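Local coordinates for protein ochratoxinase (Aspergillus niger, PDB 4C65) that hydrolyses the mycotoxin ochratoxin A to ochratoxin alpha and L-phenylalanine, acting as a zinc-dependent carboxypeptidase of the amidohydrolase superfamily, at residues E400-K403 with V404-E407. Residues are numbered along the deposited sequence; the frame is centred on the assembly and turned at random.
Sequences EDIK and VFQE
A short 3-10 turn, introduced by an Asx turn at Asp401, brings Asp401, Ile402 and Lys403 against Val404, Phe405 and Gln406 in the loop between strands 391-394 and 411-416. Backbone bonds of i to i+3 spacing wind it: Val404 N donates to Asp401 O at 3.1 Å, Gln406 N to Lys403 O at 2.9 Å, and Glu407 N to Val404 O. The Asp401 side chain reinforces the start of the turn. With CG anti to the backbone N (chi1 -176°), it lies beside its own carbonyl carbon, and Asp401 OD1 accepts from Lys403 N at 3.2 Å; the amide reaches OD1 from above the carboxylate plane, 68° out of it. Val404 CG2 comes within 3.1 Å of Asp401 O and also lies near Asp401 CB.

The loop joins two strands of the amidohydrolase fold that pair antiparallel, and the turn is seated by its apolar residues. Phe405 rests on Met62 and Leu65 of strand 60-67 and on Leu394, which Val404 also touches. Ile402 O lies at the edge of the buried Phe405 ring, near its plane, 3.4 Å from Phe405 CD2, while Ile402 CD1 packs obliquely against CE2.

The Gln406 side chain, extended beyond CG, crosses that of Lys403 at a slant, with Gln406 NE2 3.9 Å from Lys403 CG. That amide nitrogen is gripped twice, by Gln348 OE1 of helix 344-354 and by a water 3.0 Å from Gln406 NE2. The same water donates to Ile402 O, tying the amide end to the turn's backbone. The Lys403 side chain, likewise extended, touches Gln348 and Glu352 of that helix.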
loop_
_atom_site.group_PDB
_atom_site.type_symbol
_atom_site.label_atom_id
_atom_site.label_comp_id
_atom_site.label_asym_id
_atom_site.label_seq_id
_atom_site.Cartn_x
_atom_site.Cartn_y
_atom_site.Cartn_z
ATOM N N GLU A 400 15.872 -46.886 -37.755
ATOM C CA GLU A 400 17.136 -46.983 -38.525
ATOM C C GLU A 400 17.975 -45.762 -38.285
ATOM O O GLU A 400 19.175 -45.827 -38.454
ATOM C CB GLU A 400 16.951 -46.955 -40.071
ATOM C CG GLU A 400 17.620 -48.036 -40.893
ATOM C CD GLU A 400 16.604 -49.068 -41.242
ATOM O OE1 GLU A 400 15.685 -48.707 -42.016
ATOM O OE2 GLU A 400 16.682 -50.196 -40.731
ATOM N N ASP A 401 17.347 -44.630 -37.970
ATOM C CA ASP A 401 18.064 -43.375 -37.720
ATOM C C ASP A 401 17.202 -42.444 -36.886
ATOM O O ASP A 401 16.249 -41.828 -37.384
ATOM C CB ASP A 401 18.455 -42.710 -39.048
ATOM C CG ASP A 401 19.291 -41.441 -38.863
ATOM O OD1 ASP A 401 19.806 -41.168 -37.753
ATOM O OD2 ASP A 401 19.440 -40.707 -39.865
ATOM N N ILE A 402 17.568 -42.303 -35.616
ATOM C CA ILE A 402 16.806 -41.474 -34.689
ATOM C C ILE A 402 16.820 -39.973 -35.047
ATOM O O ILE A 402 15.945 -39.230 -34.629
ATOM C CB ILE A 402 17.273 -41.705 -33.237
ATOM C CG1 ILE A 402 16.179 -41.320 -32.241
ATOM C CG2 ILE A 402 18.583 -40.987 -32.940
ATOM C CD1 ILE A 402 15.071 -42.355 -32.128
ATOM N N LYS A 403 17.790 -39.550 -35.847
ATOM C CA LYS A 403 17.878 -38.165 -36.297
ATOM C C LYS A 403 16.815 -37.779 -37.330
ATOM O O LYS A 403 16.728 -36.624 -37.731
ATOM C CB LYS A 403 19.251 -37.891 -36.911
ATOM C CG LYS A 403 20.402 -38.053 -35.952
ATOM C CD LYS A 403 21.705 -37.658 -36.624
ATOM C CE LYS A 403 22.866 -38.080 -35.771
ATOM N NZ LYS A 403 24.136 -37.928 -36.508
ATOM N N VAL A 404 16.050 -38.754 -37.805
ATOM C CA VAL A 404 14.998 -38.481 -38.779
ATOM C C VAL A 404 14.022 -37.418 -38.257
ATOM O O VAL A 404 13.584 -36.542 -39.010
ATOM C CB VAL A 404 14.263 -39.785 -39.162
ATOM C CG1 VAL A 404 12.956 -39.481 -39.868
ATOM C CG2 VAL A 404 15.149 -40.631 -40.082
ATOM N N PHE A 405 13.741 -37.467 -36.955
ATOM C CA PHE A 405 12.855 -36.502 -36.313
ATOM C C PHE A 405 13.341 -35.048 -36.406
ATOM O O PHE A 405 12.572 -34.122 -36.210
ATOM C CB PHE A 405 12.673 -36.857 -34.850
ATOM C CG PHE A 405 11.964 -38.145 -34.622
ATOM C CD1 PHE A 405 10.619 -38.268 -34.900
ATOM C CD2 PHE A 405 12.634 -39.230 -34.095
ATOM C CE1 PHE A 405 9.952 -39.459 -34.675
ATOM C CE2 PHE A 405 11.979 -40.428 -33.869
ATOM C CZ PHE A 405 10.637 -40.545 -34.165
ATOM N N GLN A 406 14.614 -34.844 -36.709
ATOM C CA GLN A 406 15.153 -33.493 -36.832
ATOM C C GLN A 406 14.857 -32.828 -38.179
ATOM O O GLN A 406 15.196 -31.660 -38.357
ATOM C CB GLN A 406 16.660 -33.490 -36.548
ATOM C CG GLN A 406 16.963 -33.746 -35.076
ATOM C CD GLN A 406 18.413 -34.053 -34.845
ATOM O OE1 GLN A 406 19.288 -33.364 -35.362
ATOM N NE2 GLN A 406 18.687 -35.102 -34.092
ATOM N N GLU A 407 14.255 -33.553 -39.115
ATOM C CA GLU A 407 13.764 -32.930 -40.326
ATOM C C GLU A 407 12.224 -32.879 -40.257
ATOM O O GLU A 407 11.575 -33.911 -40.422
ATOM C CB GLU A 407 14.267 -33.677 -41.555
ATOM C CG GLU A 407 13.710 -33.146 -42.875
ATOM C CD GLU A 407 13.816 -31.622 -43.041
ATOM O OE1 GLU A 407 14.891 -31.155 -43.470
ATOM O OE2 GLU A 407 12.827 -30.895 -42.764
HETATM O O HOH W 1 16.210 -36.604 -33.527
#